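Local coordinates for protein dipeptide Epimerase (Enterococcus faecalis V583, PDB 3JW7) that belongs to the mandelate racemase/muconate lactonizing enzyme family, enolase-superfamily proteins with a beta/alpha barrel domain, at residues I130-L135 with R316-A321; L153-L158 with A338-E343; C288-M293 with K312-A317. All blocks are in the same frame, centred on the assembly; numbering follows the deposited sequence.

Contact 1 of 3, residues I130-L135 with R316-A321; sequences ITDITL and RADLDA. With ILE (isoleucine), chain I.
I130 meets A317 through its carbonyl O, 3.6 Å from A317 CB, and through a water. The water accepts from A317 N and donates to I130 O. At T131 the hydroxyl carries the contact. T131 OG1 takes the N-H of L319 at 2.8 Å, with an angle of 155° at the hydrogen, and donates to D132 O within its own segment. With OG1 opposite the backbone N (chi1 178°), it lies beside the carbonyl carbon and reaches L319 N. D132 N donates to A317 O at 3.1 Å. The carboxylates of D132 and D318 meet at an angle of 55° between their planes, with D132 OD1 and D318 OD1 2.5 Å apart. R187 forms a salt bridge with D132 OD2, and K159 with D318 OD2. At T134 both N and OG1 donate to D320 OD2, at 2.8 and 2.9 Å, from the same face of the carboxylate. T134 OG1 also accepts from N of the bound isoleucine, which donates to D318 OD2 and D320 OD1 as well, both at 2.8 Å. The first and last strands of an enolase-superfamily barrel meet here, and beyond them lies the pocket for a ligand amino group.

Contact 2 of 3, residues L153-L158 with A338-E343; sequences LGFDTL and AKPLLE
P340 and F155 make the heart of this contact, with A338 beside them. The pyrrolidine ring of P340 lies over one face of the F155 phenyl ring. P340 CD sits almost straight above the ring centre, 3.9 Å from the centroid and 9° off the normal, a CH-pi contact. P340 CB reaches the side of the ring nearer the backbone, 3.7 Å from F155 CD1. The N of P340 also lies over this face. At the far end of the phenyl, F155 CZ comes within 3.3 Å of K339 C. The ring therefore rests against the backbone of 338-340 as well as against the proline. The first torsion of F155 sets CG opposite its own carbonyl carbon (chi1 -72°). The second (chi2 -88°) sets the ring plane about perpendicular to the plane of CA, CB and CG, and a face is turned to P340. I133 of strand 128-135 also packs on F155.

P340 has a second neighbour at its outer corner, where P340 CG lies 3.4 Å from G154 O. G154 has positive phi and ends helix 140-152 in a Schellman motif. A338 adds the flank of the contact: its CB is 4.3 Å from L153 CD1 and a looser 4.5 Å from F155 CE2. No direct hydrogen bond joins the two segments. A water lies near both L153 O and A338 O, 2.8 Å from the latter. The backbone of P340 pairs with T131, which ties this loop to strand 128-135. The contact joins two parts of the barrel's rim. One is the turn between helix 140-152 and strand 157-161, a helix-to-strand connection of the beta/alpha barrel. The other is the loop leading into the added antiparallel strand 341-343.

Contact 3 of 3, residues C288-M293 with K312-A317; sequences CMIGCM and KNITRA. With TYR (tyrosine), chain J; ILE (isoleucine), chain I.
M289 and R316 meet side chain to side chain, crossing at about a right angle. M289 CG stands opposite the backbone N (chi1 175°) and comes 3.5 Å from R316 CB. The R316 chain runs extended from CG to NE, away from M289, to a salt bridge with E212. A water at the edge of its guanidinium, in plane, accepts from R316 NH1 and donates to T315 OG1, which also hydrogen-bonds E287.

On the other face of the sheet, I290 CG2 touches A317 CB at 3.5 Å. I290 CB also lies 3.9 Å from I314 CG2. C288 SG approaches N313 ND2, whose hydrogen bonds go to I286 and N278.

The strands run parallel, with C288 beside I314, M289 beside R316 and I290 beside A317. The register shifts by one after C288, a beta bulge that takes in T315. C288 N donates to N313 O at 3.0 Å, and I290 N to R316 O at 3.1 Å; T315 N to C288 O is weak. Past the strand, C292 O accepts from N of the bound tyrosine at 2.7 Å, and M293 SD lies near its ring. Strand 287-290, helix 298-310 and strand 314-317 form a beta-alpha-beta unit of the enolase-type barrel, with the ligand site beyond the end of strand 287-290.

Contacts 1 and 3 are buried, whereas contact 2 lies nearer the surface. Contacts 1 and 3 share R316 and A317, so strand 314-317 has strand 287-290 on one flank and strand 128-135 on the other. Together they bring the last strand of the barrel round to the first. Contact 2 packs the loop before strand 341-343, the neighbour of strand 128-135, on the turn before strand 157-161. It touches contact 1 but not contact 3. Their chemistry differs. Contact 1 is rich in carboxylates and hydroxyls, contact 3 combines strand pairing with apolar side chains, and contact 2 relies on ring packing and a water. Contacts 1 and 3 both reach the bound isoleucine; contact 2 stands back from it.

Contact 1 of 3, residues I130-L135 with R316-A321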
ATOM      1  N   ILE A 130       3.450  12.326  -4.449  1.00 17.60           N
ATOM      2  CA  ILE A 130       3.983  12.813  -3.186  1.00 17.28           C
ATOM      3  C   ILE A 130       3.490  11.888  -2.087  1.00 16.74           C
ATOM      4  O   ILE A 130       2.287  11.693  -1.915  1.00 16.47           O
ATOM      5  CB  ILE A 130       3.513  14.250  -2.887  1.00 18.46           C
ATOM      6  CG1 ILE A 130       4.107  15.208  -3.920  1.00 19.40           C
ATOM      7  CG2 ILE A 130       3.934  14.648  -1.468  1.00 18.61           C
ATOM      8  CD1 ILE A 130       3.571  16.625  -3.829  1.00 23.10           C
ATOM      9  N   THR A 131       4.427  11.310  -1.348  1.00 14.62           N
ATOM     10  CA  THR A 131       4.072  10.394  -0.279  1.00 16.30           C
ATOM     11  C   THR A 131       4.277  10.960   1.116  1.00 17.99           C
ATOM     12  O   THR A 131       5.077  11.873   1.319  1.00 19.26           O
ATOM     13  CB  THR A 131       4.896   9.090  -0.375  1.00 15.69           C
ATOM     14  OG1 THR A 131       4.552   8.233   0.717  1.00 14.62           O
ATOM     15  CG2 THR A 131       6.407   9.394  -0.311  1.00 17.54           C
ATOM     16  N   ASP A 132       3.529  10.420   2.072  1.00 16.81           N
ATOM     17  CA  ASP A 132       3.685  10.806   3.458  1.00 17.53           C
ATOM     18  C   ASP A 132       4.789   9.878   3.965  1.00 16.61           C
ATOM     19  O   ASP A 132       5.436   9.182   3.183  1.00 16.95           O
ATOM     20  CB  ASP A 132       2.396  10.548   4.257  1.00 16.89           C
ATOM     21  CG  ASP A 132       1.976   9.067   4.275  1.00 18.26           C
ATOM     22  OD1 ASP A 132       2.846   8.174   4.200  1.00 16.05           O
ATOM     23  OD2 ASP A 132       0.760   8.791   4.393  1.00 15.71           O
ATOM     24  N   ILE A 133       5.020   9.885   5.267  1.00 16.11           N
ATOM     25  CA  ILE A 133       5.989   8.987   5.867  1.00 16.65           C
ATOM     26  C   ILE A 133       5.332   8.606   7.176  1.00 16.15           C
ATOM     27  O   ILE A 133       4.666   9.434   7.805  1.00 17.95           O
ATOM     28  CB  ILE A 133       7.379   9.652   6.105  1.00 17.31           C
ATOM     29  CG1 ILE A 133       8.372   8.586   6.598  1.00 18.19           C
ATOM     30  CG2 ILE A 133       7.269  10.785   7.119  1.00 18.02           C
ATOM     31  CD1 ILE A 133       9.842   9.003   6.529  1.00 20.91           C
ATOM     32  N   THR A 134       5.494   7.349   7.567  1.00 15.02           N
ATOM     33  CA  THR A 134       4.892   6.820   8.782  1.00 15.57           C
ATOM     34  C   THR A 134       5.766   6.867  10.027  1.00 15.28           C
ATOM     35  O   THR A 134       6.967   6.605   9.971  1.00 16.33           O
ATOM     36  CB  THR A 134       4.460   5.348   8.563  1.00 15.81           C
ATOM     37  OG1 THR A 134       3.540   5.286   7.468  1.00 17.67           O
ATOM     38  CG2 THR A 134       3.789   4.785   9.814  1.00 14.96           C
ATOM     39  N   LEU A 135       5.135   7.201  11.148  1.00 17.44           N
ATOM     40  CA  LEU A 135       5.793   7.255  12.445  1.00 18.93           C
ATOM     41  C   LEU A 135       5.231   6.092  13.248  1.00 19.30           C
ATOM     42  O   LEU A 135       4.039   6.070  13.565  1.00 18.98           O
ATOM     43  CB  LEU A 135       5.473   8.567  13.170  1.00 20.67           C
ATOM     44  CG  LEU A 135       5.893   9.876  12.491  1.00 22.28           C
ATOM     45  CD1 LEU A 135       5.480  11.055  13.359  1.00 24.64           C
ATOM     46  CD2 LEU A 135       7.393   9.881  12.262  1.00 25.90           C
ATOM     47  N   ARG A 316      -4.070  10.399  -2.595  1.00 13.65           N
ATOM     48  CA  ARG A 316      -3.123  10.392  -1.491  1.00 14.50           C
ATOM     49  C   ARG A 316      -2.199   9.205  -1.672  1.00 13.90           C
ATOM     50  O   ARG A 316      -2.546   8.251  -2.360  1.00 12.84           O
ATOM     51  CB  ARG A 316      -3.846  10.257  -0.152  1.00 13.78           C
ATOM     52  CG  ARG A 316      -4.709  11.452   0.234  1.00 14.48           C
ATOM     53  CD  ARG A 316      -5.348  11.213   1.601  1.00 15.80           C
ATOM     54  NE  ARG A 316      -6.125  12.357   2.073  1.00 16.17           N
ATOM     55  CZ  ARG A 316      -7.386  12.608   1.736  1.00 20.80           C
ATOM     56  NH1 ARG A 316      -8.038  11.792   0.917  1.00 18.63           N
ATOM     57  NH2 ARG A 316      -8.002  13.679   2.226  1.00 23.36           N
ATOM     58  N   ALA A 317      -1.025   9.268  -1.055  1.00 14.21           N
ATOM     59  CA  ALA A 317      -0.082   8.167  -1.156  1.00 14.97           C
ATOM     60  C   ALA A 317       0.708   7.969   0.125  1.00 16.80           C
ATOM     61  O   ALA A 317       1.191   8.923   0.740  1.00 14.25           O
ATOM     62  CB  ALA A 317       0.877   8.391  -2.327  1.00 14.15           C
ATOM     63  N   ASP A 318       0.813   6.706   0.518  1.00 16.02           N
ATOM     64  CA  ASP A 318       1.558   6.299   1.691  1.00 14.53           C
ATOM     65  C   ASP A 318       2.457   5.193   1.157  1.00 14.21           C
ATOM     66  O   ASP A 318       2.175   4.013   1.341  1.00 13.23           O
ATOM     67  CB  ASP A 318       0.618   5.756   2.773  1.00 14.44           C
ATOM     68  CG  ASP A 318       1.368   5.136   3.946  1.00 15.35           C
ATOM     69  OD1 ASP A 318       2.388   5.712   4.382  1.00 15.61           O
ATOM     70  OD2 ASP A 318       0.933   4.075   4.435  1.00 15.43           O
ATOM     71  N   LEU A 319       3.527   5.590   0.468  1.00 13.86           N
ATOM     72  CA  LEU A 319       4.467   4.637  -0.121  1.00 13.53           C
ATOM     73  C   LEU A 319       5.849   4.875   0.457  1.00 14.98           C
ATOM     74  O   LEU A 319       6.738   5.398  -0.221  1.00 15.28           O
ATOM     75  CB  LEU A 319       4.497   4.802  -1.646  1.00 11.90           C
ATOM     76  CG  LEU A 319       3.164   4.559  -2.358  1.00 13.37           C
ATOM     77  CD1 LEU A 319       3.278   4.882  -3.845  1.00 13.72           C
ATOM     78  CD2 LEU A 319       2.743   3.120  -2.158  1.00 13.92           C
ATOM     79  N   ASP A 320       6.031   4.453   1.704  1.00 15.01           N
ATOM     80  CA  ASP A 320       7.287   4.668   2.407  1.00 15.00           C
ATOM     81  C   ASP A 320       8.057   3.412   2.811  1.00 16.15           C
ATOM     82  O   ASP A 320       9.035   3.503   3.554  1.00 16.03           O
ATOM     83  CB  ASP A 320       7.003   5.520   3.652  1.00 16.25           C
ATOM     84  CG  ASP A 320       5.959   4.886   4.576  1.00 17.25           C
ATOM     85  OD1 ASP A 320       5.168   4.027   4.122  1.00 18.57           O
ATOM     86  OD2 ASP A 320       5.921   5.254   5.769  1.00 20.10           O
ATOM     87  N   ALA A 321       7.643   2.249   2.314  1.00 15.02           N
ATOM     88  CA  ALA A 321       8.307   0.997   2.675  1.00 16.18           C
ATOM     89  C   ALA A 321       9.807   0.936   2.368  1.00 16.12           C
ATOM     90  O   ALA A 321      10.560   0.269   3.084  1.00 16.34           O
ATOM     91  CB  ALA A 321       7.593  -0.186   2.015  1.00 15.34           C
TER
HETATM   92  N   ILE I 355       3.120   2.952   5.734  1.00 16.52           N
HETATM   93  CA  ILE I 355       3.045   1.463   5.748  1.00 18.82           C
HETATM   94  C   ILE I 355       1.848   0.978   6.556  1.00 19.11           C
HETATM   95  O   ILE I 355       1.451   1.613   7.537  1.00 19.85           O
HETATM   96  CB  ILE I 355       4.315   0.822   6.366  1.00 19.11           C
HETATM   97  CG1 ILE I 355       4.598   1.457   7.726  1.00 19.31           C
HETATM   98  CG2 ILE I 355       5.489   0.948   5.400  1.00 20.81           C
HETATM   99  CD1 ILE I 355       5.607   0.692   8.581  1.00 18.10           C
HETATM  100  O   HOH W   1      -0.149  11.751   0.274  1.00 19.32           O

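Contact 2 of 3, residues L153-L158 with A338-E343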
ATOM      1  N   LEU A 153      13.245  16.708   6.596  1.00 24.45           N
ATOM      2  CA  LEU A 153      13.600  16.024   5.362  1.00 25.01           C
ATOM      3  C   LEU A 153      12.699  16.472   4.215  1.00 23.92           C
ATOM      4  O   LEU A 153      12.886  16.060   3.077  1.00 25.45           O
ATOM      5  CB  LEU A 153      13.505  14.505   5.550  1.00 25.38           C
ATOM      6  CG  LEU A 153      14.504  13.896   6.540  1.00 26.51           C
ATOM      7  CD1 LEU A 153      14.187  12.420   6.742  1.00 29.36           C
ATOM      8  CD2 LEU A 153      15.924  14.067   6.014  1.00 27.38           C
ATOM      9  N   GLY A 154      11.717  17.312   4.517  1.00 23.45           N
ATOM     10  CA  GLY A 154      10.835  17.807   3.475  1.00 22.97           C
ATOM     11  C   GLY A 154       9.418  17.259   3.458  1.00 22.05           C
ATOM     12  O   GLY A 154       8.619  17.638   2.600  1.00 22.44           O
ATOM     13  N   PHE A 155       9.092  16.377   4.394  1.00 22.68           N
ATOM     14  CA  PHE A 155       7.749  15.808   4.444  1.00 22.35           C
ATOM     15  C   PHE A 155       6.739  16.799   5.016  1.00 24.24           C
ATOM     16  O   PHE A 155       6.946  17.360   6.097  1.00 25.70           O
ATOM     17  CB  PHE A 155       7.756  14.529   5.282  1.00 21.86           C
ATOM     18  CG  PHE A 155       8.429  13.370   4.605  1.00 20.99           C
ATOM     19  CD1 PHE A 155       7.710  12.527   3.766  1.00 18.80           C
ATOM     20  CD2 PHE A 155       9.790  13.144   4.775  1.00 19.28           C
ATOM     21  CE1 PHE A 155       8.337  11.474   3.100  1.00 18.64           C
ATOM     22  CE2 PHE A 155      10.430  12.093   4.113  1.00 20.65           C
ATOM     23  CZ  PHE A 155       9.698  11.258   3.275  1.00 19.47           C
ATOM     24  N   ASP A 156       5.648  17.013   4.285  1.00 22.83           N
ATOM     25  CA  ASP A 156       4.598  17.927   4.726  1.00 24.20           C
ATOM     26  C   ASP A 156       3.375  17.153   5.215  1.00 22.69           C
ATOM     27  O   ASP A 156       2.373  17.739   5.625  1.00 20.92           O
ATOM     28  CB  ASP A 156       4.199  18.872   3.584  1.00 27.94           C
ATOM     29  CG  ASP A 156       3.526  18.152   2.424  1.00 33.09           C
ATOM     30  OD1 ASP A 156       3.269  18.810   1.393  1.00 36.79           O
ATOM     31  OD2 ASP A 156       3.244  16.938   2.535  1.00 36.84           O
ATOM     32  N   THR A 157       3.464  15.826   5.169  1.00 20.22           N
ATOM     33  CA  THR A 157       2.373  14.975   5.615  1.00 17.18           C
ATOM     34  C   THR A 157       2.934  13.792   6.384  1.00 16.56           C
ATOM     35  O   THR A 157       3.759  13.047   5.864  1.00 18.29           O
ATOM     36  CB  THR A 157       1.574  14.435   4.433  1.00 18.10           C
ATOM     37  OG1 THR A 157       1.120  15.529   3.628  1.00 18.23           O
ATOM     38  CG2 THR A 157       0.384  13.617   4.929  1.00 18.00           C
ATOM     39  N   LEU A 158       2.480  13.630   7.620  1.00 15.35           N
ATOM     40  CA  LEU A 158       2.936  12.540   8.469  1.00 17.78           C
ATOM     41  C   LEU A 158       1.781  11.603   8.805  1.00 16.52           C
ATOM     42  O   LEU A 158       0.689  12.050   9.144  1.00 17.79           O
ATOM     43  CB  LEU A 158       3.516  13.101   9.770  1.00 19.16           C
ATOM     44  CG  LEU A 158       4.590  14.179   9.626  1.00 20.57           C
ATOM     45  CD1 LEU A 158       4.982  14.680  11.009  1.00 21.15           C
ATOM     46  CD2 LEU A 158       5.798  13.623   8.879  1.00 20.12           C
ATOM     47  N   ALA A 338      14.695   8.625   1.826  1.00 16.43           N
ATOM     48  CA  ALA A 338      13.518   9.121   2.527  1.00 17.59           C
ATOM     49  C   ALA A 338      13.211  10.530   2.030  1.00 18.29           C
ATOM     50  O   ALA A 338      13.786  11.505   2.508  1.00 19.82           O
ATOM     51  CB  ALA A 338      13.766   9.132   4.039  1.00 19.45           C
ATOM     52  N   LYS A 339      12.317  10.620   1.049  1.00 17.85           N
ATOM     53  CA  LYS A 339      11.906  11.890   0.466  1.00 16.56           C
ATOM     54  C   LYS A 339      10.430  11.797   0.082  1.00 17.05           C
ATOM     55  O   LYS A 339       9.944  10.727  -0.295  1.00 16.58           O
ATOM     56  CB  LYS A 339      12.740  12.214  -0.778  1.00 16.67           C
ATOM     57  CG  LYS A 339      12.797  11.087  -1.804  1.00 14.86           C
ATOM     58  CD  LYS A 339      13.384  11.562  -3.130  1.00 16.78           C
ATOM     59  CE  LYS A 339      13.655  10.389  -4.060  1.00 15.50           C
ATOM     60  NZ  LYS A 339      12.410   9.604  -4.333  1.00 18.61           N
ATOM     61  N   PRO A 340       9.698  12.917   0.183  1.00 17.40           N
ATOM     62  CA  PRO A 340       8.273  12.943  -0.155  1.00 17.19           C
ATOM     63  C   PRO A 340       7.964  12.846  -1.645  1.00 17.41           C
ATOM     64  O   PRO A 340       6.920  12.320  -2.032  1.00 19.05           O
ATOM     65  CB  PRO A 340       7.799  14.264   0.446  1.00 17.70           C
ATOM     66  CG  PRO A 340       9.012  15.141   0.316  1.00 19.20           C
ATOM     67  CD  PRO A 340      10.133  14.211   0.742  1.00 19.24           C
ATOM     68  N   LEU A 341       8.866  13.348  -2.480  1.00 16.94           N
ATOM     69  CA  LEU A 341       8.647  13.318  -3.919  1.00 18.65           C
ATOM     70  C   LEU A 341       9.183  12.070  -4.621  1.00 18.41           C
ATOM     71  O   LEU A 341      10.385  11.802  -4.625  1.00 19.21           O
ATOM     72  CB  LEU A 341       9.259  14.567  -4.564  1.00 20.38           C
ATOM     73  CG  LEU A 341       9.087  14.695  -6.079  1.00 21.22           C
ATOM     74  CD1 LEU A 341       7.608  14.688  -6.425  1.00 22.05           C
ATOM     75  CD2 LEU A 341       9.742  15.981  -6.559  1.00 23.40           C
ATOM     76  N   LEU A 342       8.274  11.302  -5.212  1.00 16.19           N
ATOM     77  CA  LEU A 342       8.652  10.104  -5.944  1.00 15.77           C
ATOM     78  C   LEU A 342       8.423  10.392  -7.424  1.00 16.57           C
ATOM     79  O   LEU A 342       7.296  10.301  -7.921  1.00 19.87           O
ATOM     80  CB  LEU A 342       7.802   8.905  -5.497  1.00 13.66           C
ATOM     81  CG  LEU A 342       7.699   8.641  -3.992  1.00 12.11           C
ATOM     82  CD1 LEU A 342       6.891   7.367  -3.748  1.00 14.18           C
ATOM     83  CD2 LEU A 342       9.095   8.507  -3.382  1.00 15.60           C
ATOM     84  N   GLU A 343       9.489  10.772  -8.120  1.00 18.71           N
ATOM     85  CA  GLU A 343       9.415  11.076  -9.545  1.00 20.71           C
ATOM     86  C   GLU A 343       9.706   9.822 -10.353  1.00 19.44           C
ATOM     87  O   GLU A 343      10.676   9.116 -10.098  1.00 19.23           O
ATOM     88  CB  GLU A 343      10.433  12.153  -9.926  1.00 21.81           C
ATOM     89  CG  GLU A 343      10.254  13.478  -9.218  1.00 24.64           C
ATOM     90  CD  GLU A 343      11.300  14.495  -9.635  1.00 27.90           C
ATOM     91  OE1 GLU A 343      11.186  15.041 -10.754  1.00 29.50           O
ATOM     92  OE2 GLU A 343      12.243  14.738  -8.851  1.00 29.04           O
TER
HETATM   93  O   HOH W   2      14.203  14.243   2.005  1.00 34.55           O

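Contact 3 of 3, residues C288-M293 with K312-A317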
ATOM      1  N   CYS A 288      -9.278   7.576  -3.180  1.00 15.01           N
ATOM      2  CA  CYS A 288      -8.445   6.477  -2.697  1.00 14.79           C
ATOM      3  C   CYS A 288      -7.014   6.903  -2.387  1.00 15.42           C
ATOM      4  O   CYS A 288      -6.480   7.848  -2.977  1.00 12.95           O
ATOM      5  CB  CYS A 288      -8.394   5.342  -3.730  1.00 13.49           C
ATOM      6  SG  CYS A 288      -9.965   4.509  -4.080  1.00 16.66           S
ATOM      7  N   MET A 289      -6.408   6.197  -1.438  1.00 14.79           N
ATOM      8  CA  MET A 289      -5.023   6.432  -1.066  1.00 14.69           C
ATOM      9  C   MET A 289      -4.293   5.130  -1.333  1.00 14.69           C
ATOM     10  O   MET A 289      -4.743   4.067  -0.910  1.00 17.81           O
ATOM     11  CB  MET A 289      -4.869   6.773   0.419  1.00 15.67           C
ATOM     12  CG  MET A 289      -3.393   6.899   0.812  1.00 16.95           C
ATOM     13  SD  MET A 289      -3.077   7.495   2.486  1.00 18.88           S
ATOM     14  CE  MET A 289      -3.092   5.967   3.388  1.00 20.31           C
ATOM     15  N   ILE A 290      -3.184   5.214  -2.051  1.00 15.54           N
ATOM     16  CA  ILE A 290      -2.382   4.034  -2.350  1.00 14.68           C
ATOM     17  C   ILE A 290      -1.483   3.812  -1.124  1.00 15.31           C
ATOM     18  O   ILE A 290      -0.870   4.755  -0.616  1.00 14.29           O
ATOM     19  CB  ILE A 290      -1.545   4.258  -3.643  1.00 14.11           C
ATOM     20  CG1 ILE A 290      -0.860   2.958  -4.063  1.00 15.82           C
ATOM     21  CG2 ILE A 290      -0.537   5.380  -3.441  1.00 18.11           C
ATOM     22  CD1 ILE A 290      -1.818   1.878  -4.448  1.00 12.16           C
ATOM     23  N   GLY A 291      -1.435   2.575  -0.639  1.00 14.43           N
ATOM     24  CA  GLY A 291      -0.633   2.257   0.534  1.00 13.72           C
ATOM     25  C   GLY A 291       0.361   1.143   0.279  1.00 13.14           C
ATOM     26  O   GLY A 291       0.606   0.791  -0.875  1.00 13.13           O
ATOM     27  N   CYS A 292       0.937   0.583   1.342  1.00 13.59           N
ATOM     28  CA  CYS A 292       1.915  -0.490   1.185  1.00 13.81           C
ATOM     29  C   CYS A 292       2.133  -1.282   2.468  1.00 12.73           C
ATOM     30  O   CYS A 292       1.723  -0.860   3.543  1.00 14.85           O
ATOM     31  CB  CYS A 292       3.261   0.088   0.735  1.00 14.56           C
ATOM     32  SG  CYS A 292       4.044   1.192   1.949  1.00 16.70           S
ATOM     33  N   MET A 293       2.772  -2.438   2.332  1.00 13.79           N
ATOM     34  CA  MET A 293       3.099  -3.298   3.469  1.00 14.78           C
ATOM     35  C   MET A 293       4.555  -2.991   3.796  1.00 15.54           C
ATOM     36  O   MET A 293       5.325  -2.627   2.909  1.00 16.91           O
ATOM     37  CB  MET A 293       3.003  -4.776   3.083  1.00 15.99           C
ATOM     38  CG  MET A 293       1.641  -5.213   2.563  1.00 15.03           C
ATOM     39  SD  MET A 293       0.378  -5.008   3.808  1.00 19.02           S
ATOM     40  CE  MET A 293      -1.011  -5.795   2.982  1.00 17.78           C
ATOM     41  N   LYS A 312      -6.250   9.711 -11.483  1.00 12.85           N
ATOM     42  CA  LYS A 312      -6.682  10.936 -10.830  1.00 15.85           C
ATOM     43  C   LYS A 312      -7.344  10.722  -9.467  1.00 15.21           C
ATOM     44  O   LYS A 312      -7.116  11.498  -8.534  1.00 15.88           O
ATOM     45  CB  LYS A 312      -7.646  11.690 -11.749  1.00 18.33           C
ATOM     46  CG  LYS A 312      -8.247  12.932 -11.118  1.00 25.82           C
ATOM     47  CD  LYS A 312      -9.328  13.539 -11.995  1.00 28.56           C
ATOM     48  CE  LYS A 312     -10.037  14.667 -11.260  1.00 32.75           C
ATOM     49  NZ  LYS A 312     -11.147  15.244 -12.070  1.00 34.75           N
ATOM     50  N   ASN A 313      -8.154   9.676  -9.341  1.00 14.13           N
ATOM     51  CA  ASN A 313      -8.857   9.438  -8.084  1.00 13.98           C
ATOM     52  C   ASN A 313      -8.007   8.919  -6.929  1.00 15.04           C
ATOM     53  O   ASN A 313      -8.479   8.865  -5.792  1.00 14.08           O
ATOM     54  CB  ASN A 313     -10.061   8.517  -8.300  1.00 15.26           C
ATOM     55  CG  ASN A 313     -11.002   8.522  -7.111  1.00 13.42           C
ATOM     56  OD1 ASN A 313     -11.583   9.557  -6.773  1.00 15.66           O
ATOM     57  ND2 ASN A 313     -11.149   7.372  -6.463  1.00 13.62           N
ATOM     58  N   ILE A 314      -6.776   8.503  -7.213  1.00 14.43           N
ATOM     59  CA  ILE A 314      -5.873   8.069  -6.146  1.00 14.51           C
ATOM     60  C   ILE A 314      -5.199   9.398  -5.802  1.00 16.54           C
ATOM     61  O   ILE A 314      -4.222   9.809  -6.427  1.00 17.54           O
ATOM     62  CB  ILE A 314      -4.854   7.021  -6.652  1.00 13.07           C
ATOM     63  CG1 ILE A 314      -5.611   5.739  -7.030  1.00 14.48           C
ATOM     64  CG2 ILE A 314      -3.812   6.723  -5.566  1.00 13.18           C
ATOM     65  CD1 ILE A 314      -4.736   4.607  -7.553  1.00 14.32           C
ATOM     66  N   THR A 315      -5.758  10.076  -4.808  1.00 15.82           N
ATOM     67  CA  THR A 315      -5.300  11.407  -4.422  1.00 15.41           C
ATOM     68  C   THR A 315      -4.308  11.509  -3.279  1.00 15.29           C
ATOM     69  O   THR A 315      -3.782  12.589  -3.006  1.00 16.37           O
ATOM     70  CB  THR A 315      -6.510  12.277  -4.076  1.00 16.05           C
ATOM     71  OG1 THR A 315      -7.173  11.730  -2.927  1.00 17.38           O
ATOM     72  CG2 THR A 315      -7.489  12.289  -5.238  1.00 16.61           C
ATOM     73  N   ARG A 316      -4.070  10.399  -2.595  1.00 13.65           N
ATOM     74  CA  ARG A 316      -3.123  10.392  -1.491  1.00 14.50           C
ATOM     75  C   ARG A 316      -2.199   9.205  -1.672  1.00 13.90           C
ATOM     76  O   ARG A 316      -2.546   8.251  -2.360  1.00 12.84           O
ATOM     77  CB  ARG A 316      -3.846  10.257  -0.152  1.00 13.78           C
ATOM     78  CG  ARG A 316      -4.709  11.452   0.234  1.00 14.48           C
ATOM     79  CD  ARG A 316      -5.348  11.213   1.601  1.00 15.80           C
ATOM     80  NE  ARG A 316      -6.125  12.357   2.073  1.00 16.17           N
ATOM     81  CZ  ARG A 316      -7.386  12.608   1.736  1.00 20.80           C
ATOM     82  NH1 ARG A 316      -8.038  11.792   0.917  1.00 18.63           N
ATOM     83  NH2 ARG A 316      -8.002  13.679   2.226  1.00 23.36           N
ATOM     84  N   ALA A 317      -1.025   9.268  -1.055  1.00 14.21           N
ATOM     85  CA  ALA A 317      -0.082   8.167  -1.156  1.00 14.97           C
ATOM     86  C   ALA A 317       0.708   7.969   0.125  1.00 16.80           C
ATOM     87  O   ALA A 317       1.191   8.923   0.740  1.00 14.25           O
ATOM     88  CB  ALA A 317       0.877   8.391  -2.327  1.00 14.15           C
TER
HETATM   89  N   TYR J 356       1.286  -0.150   6.127  1.00 18.57           N
HETATM   90  CA  TYR J 356       0.137  -0.765   6.781  1.00 18.29           C
HETATM   91  C   TYR J 356      -1.038   0.204   6.921  1.00 17.96           C
HETATM   92  O   TYR J 356      -1.228   1.033   6.003  1.00 16.29           O
HETATM   93  CB  TYR J 356       0.545  -1.304   8.156  1.00 18.84           C
HETATM   94  CG  TYR J 356       1.594  -2.403   8.126  1.00 19.27           C
HETATM   95  CD1 TYR J 356       2.639  -2.413   9.047  1.00 19.04           C
HETATM   96  CD2 TYR J 356       1.518  -3.458   7.213  1.00 20.15           C
HETATM   97  CE1 TYR J 356       3.584  -3.439   9.069  1.00 20.04           C
HETATM   98  CE2 TYR J 356       2.464  -4.502   7.229  1.00 20.38           C
HETATM   99  CZ  TYR J 356       3.491  -4.479   8.165  1.00 20.73           C
HETATM  100  OH  TYR J 356       4.419  -5.498   8.223  1.00 22.47           O
HETATM  101  OXT TYR J 356      -1.763   0.105   7.934  1.00 16.02           O
HETATM  102  N   ILE I 355       3.120   2.952   5.734  1.00 16.52           N
HETATM  103  CA  ILE I 355       3.045   1.463   5.748  1.00 18.82           C
HETATM  104  C   ILE I 355       1.848   0.978   6.556  1.00 19.11           C
HETATM  105  O   ILE I 355       1.451   1.613   7.537  1.00 19.85           O
HETATM  106  CB  ILE I 355       4.315   0.822   6.366  1.00 19.11           C
HETATM  107  CG1 ILE I 355       4.598   1.457   7.726  1.00 19.31           C
HETATM  108  CG2 ILE I 355       5.489   0.948   5.400  1.00 20.81           C
HETATM  109  CD1 ILE I 355       5.607   0.692   8.581  1.00 18.10           C
HETATM  110  O   HOH W   3      -7.292   9.796  -0.836  1.00 17.06           O